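PDB 1SQH: RE68036p from Drosophila melanogaster, which is of uncharacterised function but may transfer acyl groups to glycine, as an acyltransferase of the GNAT type. Local coordinates for residues 22-27 against 74-79; 61-66 against 202-207; 268-273 against 281-286. All blocks are in the same frame, centred on the assembly; numbering follows the deposited sequence.

Contact 1: 22-27 against 74-79; sequences LDLYKV and GNFRTW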
loop_
_atom_site.group_PDB
_atom_site.type_symbol
_atom_site.label_atom_id
_atom_site.label_comp_id
_atom_site.label_asym_id
_atom_site.label_seq_id
_atom_site.Cartn_x
_atom_site.Cartn_y
_atom_site.Cartn_z
ATOM N N LEU A 22 -5.396 6.399 14.414
ATOM C CA LEU A 22 -3.979 6.390 14.078
ATOM C C LEU A 22 -3.091 6.312 15.329
ATOM O O LEU A 22 -2.149 5.519 15.369
ATOM C CB LEU A 22 -3.630 7.647 13.274
ATOM C CG LEU A 22 -2.150 7.984 13.031
ATOM C CD1 LEU A 22 -1.470 6.885 12.230
ATOM C CD2 LEU A 22 -2.058 9.299 12.268
ATOM N N ASP A 23 -3.380 7.124 16.347
ATOM C CA ASP A 23 -2.554 7.088 17.555
ATOM C C ASP A 23 -2.803 5.834 18.388
ATOM O O ASP A 23 -1.923 5.383 19.123
ATOM C CB ASP A 23 -2.780 8.318 18.425
ATOM C CG ASP A 23 -1.803 8.380 19.583
ATOM O OD1 ASP A 23 -0.592 8.549 19.327
ATOM O OD2 ASP A 23 -2.236 8.241 20.748
ATOM N N LEU A 24 -4.006 5.279 18.287
ATOM C CA LEU A 24 -4.315 4.063 19.022
ATOM C C LEU A 24 -3.405 2.960 18.529
ATOM O O LEU A 24 -2.836 2.208 19.321
ATOM C CB LEU A 24 -5.748 3.622 18.790
ATOM C CG LEU A 24 -6.848 4.223 19.638
ATOM C CD1 LEU A 24 -8.147 3.515 19.261
ATOM C CD2 LEU A 24 -6.537 4.040 21.120
ATOM N N TYR A 25 -3.284 2.848 17.212
ATOM C CA TYR A 25 -2.420 1.824 16.665
ATOM C C TYR A 25 -0.979 2.176 16.983
ATOM O O TYR A 25 -0.178 1.294 17.305
ATOM C CB TYR A 25 -2.636 1.662 15.157
ATOM C CG TYR A 25 -3.792 0.737 14.825
ATOM C CD1 TYR A 25 -5.117 1.159 14.952
ATOM C CD2 TYR A 25 -3.561 -0.586 14.459
ATOM C CE1 TYR A 25 -6.186 0.276 14.725
ATOM C CE2 TYR A 25 -4.614 -1.469 14.231
ATOM C CZ TYR A 25 -5.923 -1.040 14.368
ATOM O OH TYR A 25 -6.960 -1.938 14.172
ATOM N N LYS A 26 -0.646 3.463 16.932
ATOM C CA LYS A 26 0.720 3.878 17.250
ATOM C C LYS A 26 1.097 3.412 18.659
ATOM O O LYS A 26 2.156 2.819 18.867
ATOM C CB LYS A 26 0.861 5.401 17.150
ATOM C CG LYS A 26 2.310 5.896 17.222
ATOM C CD LYS A 26 2.428 7.345 16.749
ATOM C CE LYS A 26 3.863 7.845 16.834
ATOM N NZ LYS A 26 4.021 9.224 16.287
ATOM N N VAL A 27 0.217 3.661 19.622
ATOM C CA VAL A 27 0.479 3.257 21.003
ATOM C C VAL A 27 0.464 1.731 21.151
ATOM O O VAL A 27 1.405 1.132 21.677
ATOM C CB VAL A 27 -0.582 3.855 21.973
ATOM C CG1 VAL A 27 -0.311 3.385 23.405
ATOM C CG2 VAL A 27 -0.572 5.374 21.892
ATOM N N GLY A 74 -20.379 0.386 18.287
ATOM C CA GLY A 74 -19.228 -0.053 19.056
ATOM C C GLY A 74 -18.268 1.102 19.258
ATOM O O GLY A 74 -18.464 2.174 18.683
ATOM N N ASN A 75 -17.244 0.908 20.081
ATOM C CA ASN A 75 -16.264 1.967 20.309
ATOM C C ASN A 75 -14.980 1.589 19.572
ATOM O O ASN A 75 -14.310 0.622 19.934
ATOM C CB ASN A 75 -15.964 2.135 21.801
ATOM C CG ASN A 75 -15.293 3.457 22.104
ATOM O OD1 ASN A 75 -14.368 3.863 21.412
ATOM N ND2 ASN A 75 -15.757 4.137 23.140
ATOM N N PHE A 76 -14.629 2.353 18.544
ATOM C CA PHE A 76 -13.443 2.034 17.772
ATOM C C PHE A 76 -12.168 2.044 18.604
ATOM O O PHE A 76 -11.142 1.519 18.176
ATOM C CB PHE A 76 -13.314 2.976 16.559
ATOM C CG PHE A 76 -12.802 4.359 16.885
ATOM C CD1 PHE A 76 -11.430 4.608 16.973
ATOM C CD2 PHE A 76 -13.686 5.422 17.053
ATOM C CE1 PHE A 76 -10.948 5.901 17.218
ATOM C CE2 PHE A 76 -13.214 6.716 17.300
ATOM C CZ PHE A 76 -11.842 6.956 17.380
ATOM N N ARG A 77 -12.239 2.621 19.799
ATOM C CA ARG A 77 -11.076 2.698 20.682
ATOM C C ARG A 77 -10.762 1.439 21.494
ATOM O O ARG A 77 -9.597 1.143 21.751
ATOM C CB ARG A 77 -11.232 3.864 21.658
ATOM C CG ARG A 77 -11.181 5.236 21.024
ATOM C CD ARG A 77 -11.874 6.264 21.920
ATOM N NE ARG A 77 -13.220 6.551 21.439
ATOM C CZ ARG A 77 -13.526 7.594 20.671
ATOM N NH1 ARG A 77 -12.584 8.456 20.311
ATOM N NH2 ARG A 77 -14.769 7.755 20.231
ATOM N N THR A 78 -11.780 0.694 21.901
ATOM C CA THR A 78 -11.526 -0.486 22.715
ATOM C C THR A 78 -10.763 -1.597 21.994
ATOM O O THR A 78 -9.870 -2.209 22.581
ATOM C CB THR A 78 -12.839 -1.080 23.279
ATOM O OG1 THR A 78 -13.396 -1.994 22.330
ATOM C CG2 THR A 78 -13.846 0.018 23.541
ATOM N N TRP A 79 -11.092 -1.857 20.732
ATOM C CA TRP A 79 -10.420 -2.930 19.984
ATOM C C TRP A 79 -9.767 -2.468 18.683
ATOM O O TRP A 79 -9.241 -3.291 17.927
ATOM C CB TRP A 79 -11.415 -4.050 19.636
ATOM C CG TRP A 79 -12.195 -4.606 20.798
ATOM C CD1 TRP A 79 -13.554 -4.689 20.908
ATOM C CD2 TRP A 79 -11.660 -5.201 21.987
ATOM N NE1 TRP A 79 -13.898 -5.300 22.089
ATOM C CE2 TRP A 79 -12.756 -5.624 22.770
ATOM C CE3 TRP A 79 -10.361 -5.416 22.465
ATOM C CZ2 TRP A 79 -12.591 -6.253 24.013
ATOM C CZ3 TRP A 79 -10.196 -6.043 23.705
ATOM C CH2 TRP A 79 -11.308 -6.452 24.461
#
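Leu24 meets Arg77 and Phe76 through a single methyl group, CD1, and Leu24 has the most surface buried here. With CG anti to the carbonyl carbon (chi1 -85°) and the chain then extended, Leu24 CD1 ends 3.4 Å from Arg77 CA, against backbone rather than against a side-chain tip. The same methyl lies 3.9 Å from Arg77 CG, so it sits alongside the root of the arginine chain, and reaches Phe76 CD1 at 4.1 Å, obliquely to the ring. This joins helix 15-29 to the weakly bonded turn of helix at about 76-79, which leads into strand 82-87 of the large mixed sheet. Asn75 is the N-cap of that turn: its OD1 accepts the capping bond from Arg77 N at 2.9 Å. A second donor, Arg77 NE, comes to Asn75 OD1 in the carbonyl plane, on a lone pair, also at 2.9 Å, though the bond is bent (135°). Phe76 CE2 sits 3.3 Å off the plane of the Arg77 guanidinium, nearer its rim than its centre. Beyond these bonds, Arg77 NH1 forms a salt bridge with Glu20, one turn before Leu24 on helix 15-29, and the Phe76 ring packs on Leu21 of that helix.

Contact 2: 61-66 against 202-207; sequences HISLRK and LQALVR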
loop_
_atom_site.group_PDB
_atom_site.type_symbol
_atom_site.label_atom_id
_atom_site.label_comp_id
_atom_site.label_asym_id
_atom_site.label_seq_id
_atom_site.Cartn_x
_atom_site.Cartn_y
_atom_site.Cartn_z
ATOM N N HIS A 61 -8.031 11.859 -8.372
ATOM C CA HIS A 61 -7.193 11.809 -7.176
ATOM C C HIS A 61 -7.843 10.913 -6.125
ATOM O O HIS A 61 -7.308 10.749 -5.031
ATOM C CB HIS A 61 -6.970 13.198 -6.577
ATOM C CG HIS A 61 -5.982 14.035 -7.328
ATOM N ND1 HIS A 61 -6.303 14.717 -8.482
ATOM C CD2 HIS A 61 -4.682 14.322 -7.073
ATOM C CE1 HIS A 61 -5.247 15.392 -8.902
ATOM N NE2 HIS A 61 -4.250 15.169 -8.064
ATOM N N ILE A 62 -8.994 10.332 -6.457
ATOM C CA ILE A 62 -9.685 9.462 -5.516
ATOM C C ILE A 62 -8.826 8.291 -5.050
ATOM O O ILE A 62 -9.008 7.785 -3.944
ATOM C CB ILE A 62 -10.965 8.871 -6.112
ATOM C CG1 ILE A 62 -10.643 8.182 -7.430
ATOM C CG2 ILE A 62 -12.008 9.953 -6.290
ATOM C CD1 ILE A 62 -11.608 7.084 -7.783
ATOM N N SER A 63 -7.902 7.855 -5.900
ATOM C CA SER A 63 -7.028 6.734 -5.565
ATOM C C SER A 63 -6.151 7.083 -4.355
ATOM O O SER A 63 -5.582 6.201 -3.716
ATOM C CB SER A 63 -6.147 6.373 -6.765
ATOM O OG SER A 63 -5.218 7.410 -7.040
ATOM N N LEU A 64 -6.067 8.375 -4.048
ATOM C CA LEU A 64 -5.288 8.868 -2.914
ATOM C C LEU A 64 -6.171 9.125 -1.677
ATOM O O LEU A 64 -5.743 9.770 -0.714
ATOM C CB LEU A 64 -4.559 10.156 -3.309
ATOM C CG LEU A 64 -3.132 10.017 -3.855
ATOM C CD1 LEU A 64 -3.061 8.903 -4.875
ATOM C CD2 LEU A 64 -2.678 11.340 -4.463
ATOM N N ARG A 65 -7.400 8.617 -1.707
ATOM C CA ARG A 65 -8.335 8.798 -0.603
ATOM C C ARG A 65 -8.792 7.468 -0.020
ATOM O O ARG A 65 -8.697 6.427 -0.665
ATOM C CB ARG A 65 -9.579 9.573 -1.070
ATOM C CG ARG A 65 -9.318 10.774 -1.987
ATOM C CD ARG A 65 -8.166 11.617 -1.483
ATOM N NE ARG A 65 -8.559 12.873 -0.851
ATOM C CZ ARG A 65 -8.785 14.005 -1.507
ATOM N NH1 ARG A 65 -8.672 14.052 -2.830
ATOM N NH2 ARG A 65 -9.094 15.102 -0.835
ATOM N N LYS A 66 -9.292 7.509 1.208
ATOM C CA LYS A 66 -9.812 6.320 1.870
ATOM C C LYS A 66 -10.909 6.752 2.837
ATOM O O LYS A 66 -10.842 7.834 3.417
ATOM C CB LYS A 66 -8.716 5.588 2.658
ATOM C CG LYS A 66 -7.726 4.781 1.827
ATOM C CD LYS A 66 -6.915 3.836 2.729
ATOM C CE LYS A 66 -5.843 3.082 1.960
ATOM N NZ LYS A 66 -4.845 4.020 1.365
ATOM N N LEU A 202 -1.256 6.075 -10.765
ATOM C CA LEU A 202 0.183 6.291 -10.893
ATOM C C LEU A 202 0.512 7.778 -11.089
ATOM O O LEU A 202 1.492 8.286 -10.535
ATOM C CB LEU A 202 0.748 5.453 -12.046
ATOM C CG LEU A 202 1.322 4.072 -11.680
ATOM C CD1 LEU A 202 0.348 3.316 -10.816
ATOM C CD2 LEU A 202 1.625 3.277 -12.944
ATOM N N GLN A 203 -0.316 8.476 -11.865
ATOM C CA GLN A 203 -0.104 9.901 -12.108
ATOM C C GLN A 203 -0.257 10.711 -10.812
ATOM O O GLN A 203 0.440 11.716 -10.603
ATOM C CB GLN A 203 -1.070 10.398 -13.194
ATOM C CG GLN A 203 -0.463 10.356 -14.595
ATOM C CD GLN A 203 -1.496 10.440 -15.707
ATOM O OE1 GLN A 203 -2.546 11.061 -15.550
ATOM N NE2 GLN A 203 -1.192 9.821 -16.849
ATOM N N ALA A 204 -1.160 10.267 -9.939
ATOM C CA ALA A 204 -1.360 10.947 -8.661
ATOM C C ALA A 204 -0.122 10.721 -7.775
ATOM O O ALA A 204 0.354 11.648 -7.098
ATOM C CB ALA A 204 -2.615 10.412 -7.965
ATOM N N LEU A 205 0.395 9.491 -7.797
ATOM C CA LEU A 205 1.577 9.127 -7.019
ATOM C C LEU A 205 2.850 9.871 -7.431
ATOM O O LEU A 205 3.669 10.233 -6.584
ATOM C CB LEU A 205 1.822 7.617 -7.104
ATOM C CG LEU A 205 0.949 6.729 -6.213
ATOM C CD1 LEU A 205 1.198 5.255 -6.514
ATOM C CD2 LEU A 205 1.266 7.038 -4.757
ATOM N N VAL A 206 3.040 10.091 -8.728
ATOM C CA VAL A 206 4.237 10.802 -9.150
ATOM C C VAL A 206 4.102 12.244 -8.689
ATOM O O VAL A 206 5.093 12.929 -8.466
ATOM C CB VAL A 206 4.428 10.762 -10.689
ATOM C CG1 VAL A 206 3.205 11.308 -11.377
ATOM C CG2 VAL A 206 5.658 11.578 -11.086
ATOM N N ARG A 207 2.865 12.688 -8.507
ATOM C CA ARG A 207 2.627 14.060 -8.082
ATOM C C ARG A 207 2.773 14.306 -6.580
ATOM O O ARG A 207 3.473 15.240 -6.163
ATOM C CB ARG A 207 1.233 14.523 -8.525
ATOM C CG ARG A 207 0.932 15.961 -8.132
ATOM C CD ARG A 207 -0.448 16.416 -8.566
ATOM N NE ARG A 207 -0.696 17.784 -8.114
ATOM C CZ ARG A 207 -1.858 18.420 -8.234
ATOM N NH1 ARG A 207 -2.896 17.812 -8.793
ATOM N NH2 ARG A 207 -1.978 19.666 -7.797
#
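Leu64 straddles Ala204 with both of its methyls: Ala204 CB is 3.5 Å from Leu64 CD1, closer than two methyls normally pack, and 3.6 Å from Leu64 CD2. The alanine methyl therefore points into the fork of the leucine, with Leu64 CG, at the base of the fork, 4.2 Å from Ala204 CB. Ser63 OG approaches the same methyl more loosely, 4.1 Å from Ala204 CB. One turn further along the helix, Arg207 extends out from the helix, across to His61. Its CG is anti to the backbone N (chi1 -179°) and the chain stays extended as far as NE, which carries the guanidinium to the imidazole. There Arg207 NH1 lies at the ring's edge, near its plane, 3.1 Å from His61 NE2 and 3.4 Å from His61 CE1. The two side chains cross at about a right angle, with ring and guanidinium planes 73° apart, which excludes a parallel stack. The other ring nitrogen, ND1, is hydrogen-bonded to Asp58, a bond that would restrict the ring's rotation. The contact closes the loop between helix 34-51 and strand 67-71, with its short 3-10 segment at 62-63, onto helix 199-208, 136 residues later in the chain. An alanine in place of Leu64 would probably leave the Ala204 methyl without its forked partner and open a gap extending toward Leu49, Tyr201 and Phe208, which the leucine also touches. The loop backbone is tied to other elements as well, Ser63 O accepting from His86 and Leu64 O from Gln42.

Contact 3: 268-273 against 281-286; sequences LTAWIV and ALLKRI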
loop_
_atom_site.group_PDB
_atom_site.type_symbol
_atom_site.label_atom_id
_atom_site.label_comp_id
_atom_site.label_asym_id
_atom_site.label_seq_id
_atom_site.Cartn_x
_atom_site.Cartn_y
_atom_site.Cartn_z
ATOM N N LEU A 268 10.652 2.309 7.172
ATOM C CA LEU A 268 10.563 2.020 5.757
ATOM C C LEU A 268 10.040 0.586 5.654
ATOM O O LEU A 268 10.371 -0.257 6.492
ATOM C CB LEU A 268 11.939 2.120 5.102
ATOM C CG LEU A 268 12.318 3.467 4.489
ATOM C CD1 LEU A 268 11.415 3.708 3.288
ATOM C CD2 LEU A 268 12.190 4.604 5.517
ATOM N N THR A 269 9.217 0.303 4.648
ATOM C CA THR A 269 8.706 -1.056 4.483
ATOM C C THR A 269 8.467 -1.307 3.015
ATOM O O THR A 269 8.604 -0.400 2.194
ATOM C CB THR A 269 7.359 -1.281 5.207
ATOM O OG1 THR A 269 6.359 -0.448 4.609
ATOM C CG2 THR A 269 7.465 -0.955 6.695
ATOM N N ALA A 270 8.112 -2.543 2.685
ATOM C CA ALA A 270 7.814 -2.908 1.306
ATOM C C ALA A 270 6.990 -4.178 1.301
ATOM O O ALA A 270 7.230 -5.097 2.095
ATOM C CB ALA A 270 9.096 -3.119 0.516
ATOM N N TRP A 271 6.001 -4.212 0.417
ATOM C CA TRP A 271 5.142 -5.371 0.257
ATOM C C TRP A 271 5.580 -6.099 -1.009
ATOM O O TRP A 271 5.531 -5.533 -2.096
ATOM C CB TRP A 271 3.688 -4.934 0.109
ATOM C CG TRP A 271 2.991 -4.670 1.411
ATOM C CD1 TRP A 271 2.459 -3.484 1.833
ATOM C CD2 TRP A 271 2.686 -5.633 2.424
ATOM N NE1 TRP A 271 1.828 -3.651 3.047
ATOM C CE2 TRP A 271 1.955 -4.963 3.432
ATOM C CE3 TRP A 271 2.954 -7.001 2.575
ATOM C CZ2 TRP A 271 1.488 -5.619 4.581
ATOM C CZ3 TRP A 271 2.492 -7.652 3.713
ATOM C CH2 TRP A 271 1.763 -6.958 4.702
ATOM N N ILE A 272 6.016 -7.346 -0.878
ATOM C CA ILE A 272 6.442 -8.104 -2.050
ATOM C C ILE A 272 5.793 -9.478 -2.068
ATOM O O ILE A 272 5.521 -10.062 -1.014
ATOM C CB ILE A 272 7.988 -8.304 -2.100
ATOM C CG1 ILE A 272 8.444 -9.184 -0.944
ATOM C CG2 ILE A 272 8.697 -6.959 -2.073
ATOM C CD1 ILE A 272 9.895 -9.676 -1.065
ATOM N N VAL A 273 5.545 -9.984 -3.274
ATOM C CA VAL A 273 4.956 -11.304 -3.454
ATOM C C VAL A 273 5.939 -12.309 -2.874
ATOM O O VAL A 273 7.140 -12.188 -3.080
ATOM C CB VAL A 273 4.715 -11.593 -4.945
ATOM C CG1 VAL A 273 4.293 -13.035 -5.133
ATOM C CG2 VAL A 273 3.635 -10.666 -5.466
ATOM N N ALA A 281 15.609 -10.712 -1.610
ATOM C CA ALA A 281 17.050 -10.765 -1.444
ATOM C C ALA A 281 17.718 -9.395 -1.458
ATOM O O ALA A 281 18.555 -9.116 -0.596
ATOM C CB ALA A 281 17.670 -11.657 -2.508
ATOM N N LEU A 282 17.367 -8.540 -2.419
ATOM C CA LEU A 282 17.995 -7.214 -2.470
ATOM C C LEU A 282 17.510 -6.331 -1.328
ATOM O O LEU A 282 18.232 -5.455 -0.860
ATOM C CB LEU A 282 17.752 -6.531 -3.826
ATOM C CG LEU A 282 16.379 -6.020 -4.289
ATOM C CD1 LEU A 282 16.125 -4.604 -3.745
ATOM C CD2 LEU A 282 16.365 -5.973 -5.818
ATOM N N LEU A 283 16.290 -6.562 -0.860
ATOM C CA LEU A 283 15.794 -5.752 0.248
ATOM C C LEU A 283 16.495 -6.187 1.516
ATOM O O LEU A 283 16.800 -5.380 2.392
ATOM C CB LEU A 283 14.286 -5.908 0.416
ATOM C CG LEU A 283 13.430 -5.139 -0.590
ATOM C CD1 LEU A 283 11.973 -5.489 -0.368
ATOM C CD2 LEU A 283 13.666 -3.643 -0.432
ATOM N N LYS A 284 16.760 -7.480 1.595
ATOM C CA LYS A 284 17.423 -8.042 2.750
ATOM C C LYS A 284 18.850 -7.514 2.845
ATOM O O LYS A 284 19.319 -7.201 3.932
ATOM C CB LYS A 284 17.436 -9.563 2.637
ATOM C CG LYS A 284 17.263 -10.277 3.944
ATOM C CD LYS A 284 17.115 -11.765 3.681
ATOM C CE LYS A 284 16.480 -12.491 4.851
ATOM N NZ LYS A 284 16.251 -13.917 4.483
ATOM N N ARG A 285 19.525 -7.411 1.701
ATOM C CA ARG A 285 20.907 -6.933 1.644
ATOM C C ARG A 285 21.016 -5.486 2.140
ATOM O O ARG A 285 22.031 -5.080 2.710
ATOM C CB ARG A 285 21.442 -7.036 0.212
ATOM C CG ARG A 285 22.935 -6.779 0.074
ATOM C CD ARG A 285 23.378 -6.823 -1.389
ATOM N NE ARG A 285 24.834 -6.808 -1.518
ATOM C CZ ARG A 285 25.595 -5.715 -1.442
ATOM N NH1 ARG A 285 25.046 -4.528 -1.247
ATOM N NH2 ARG A 285 26.917 -5.814 -1.540
ATOM N N ILE A 286 19.966 -4.711 1.917
ATOM C CA ILE A 286 19.952 -3.328 2.360
ATOM C C ILE A 286 19.709 -3.280 3.869
ATOM O O ILE A 286 20.075 -2.306 4.536
ATOM C CB ILE A 286 18.855 -2.525 1.618
ATOM C CG1 ILE A 286 19.307 -2.286 0.173
ATOM C CG2 ILE A 286 18.572 -1.216 2.347
ATOM C CD1 ILE A 286 18.246 -1.724 -0.740
#
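Ala270 and Ile272 both meet Leu283, and every approach between the two segments is an apolar one. The alternation of the strand selects the pair: two residues apart, their CB atoms are directed at the helix, whereas those of Thr269 and Trp271 are directed away from it. From the helix a single methyl does the touching. Leu283 CD1 lies 3.8 Å from Ala270 CB and 4.0 Å from Ile272 CG2, bridging the two strand positions. The leucine has CG anti to the carbonyl carbon (chi1 -77°) with an extended second torsion, which sends CD1 out toward the strand. Ile272 offers its CG2 branch, its side chain running alongside that of Leu283 but pointing the opposite way. Meeting the alanine methyl, the leucine spans the 8.5 Å between Ala270 CA and Leu283 CA.

Polar interactions serve each element separately. Arg285 N to Ala281 O, 3.0 Å, is a regular helical bond, while the strand pairs through its backbone with its neighbours: Ala270 with Met155 and Ile272 with Phe153 on strand 147-157, and Thr269 with Leu234 on strand 234-239. On the strand's other face, Trp271 meets Trp296 and Phe231 edge-to-face. Helix 277-286 covers one face of strand 268-273 beside helix 248-263, whose Ala253 touches Leu282 and Ile286, and leads into strand 289-299: a beta-alpha-beta crossover, consistent with a GNAT-type fold, with strand 147-157 between the two parallel strands.

Contact 1 and contact 2 alternate along the chain: 22-27, 61-66, 74-79 and then 202-207, so contact 2 ties the N-terminal half, which holds all of contact 1, to a helix of the C-terminal half. Contact 3 follows, wholly within the FR47-like range. Their centres lie about 26 Å (contacts 1 and 2), about 29 Å (1 and 3) and about 23 Å (2 and 3) apart, without touching. Strands 67-71 and 82-87, next to the first two contacts, belong to one mixed eight-stranded sheet; strand 268-273 of contact 3 is its last, and also meets strand 234-239 through Thr269. This is consistent with two acetyltransferase-like halves sharing a continuous sheet, with contact 2 linking them outside it.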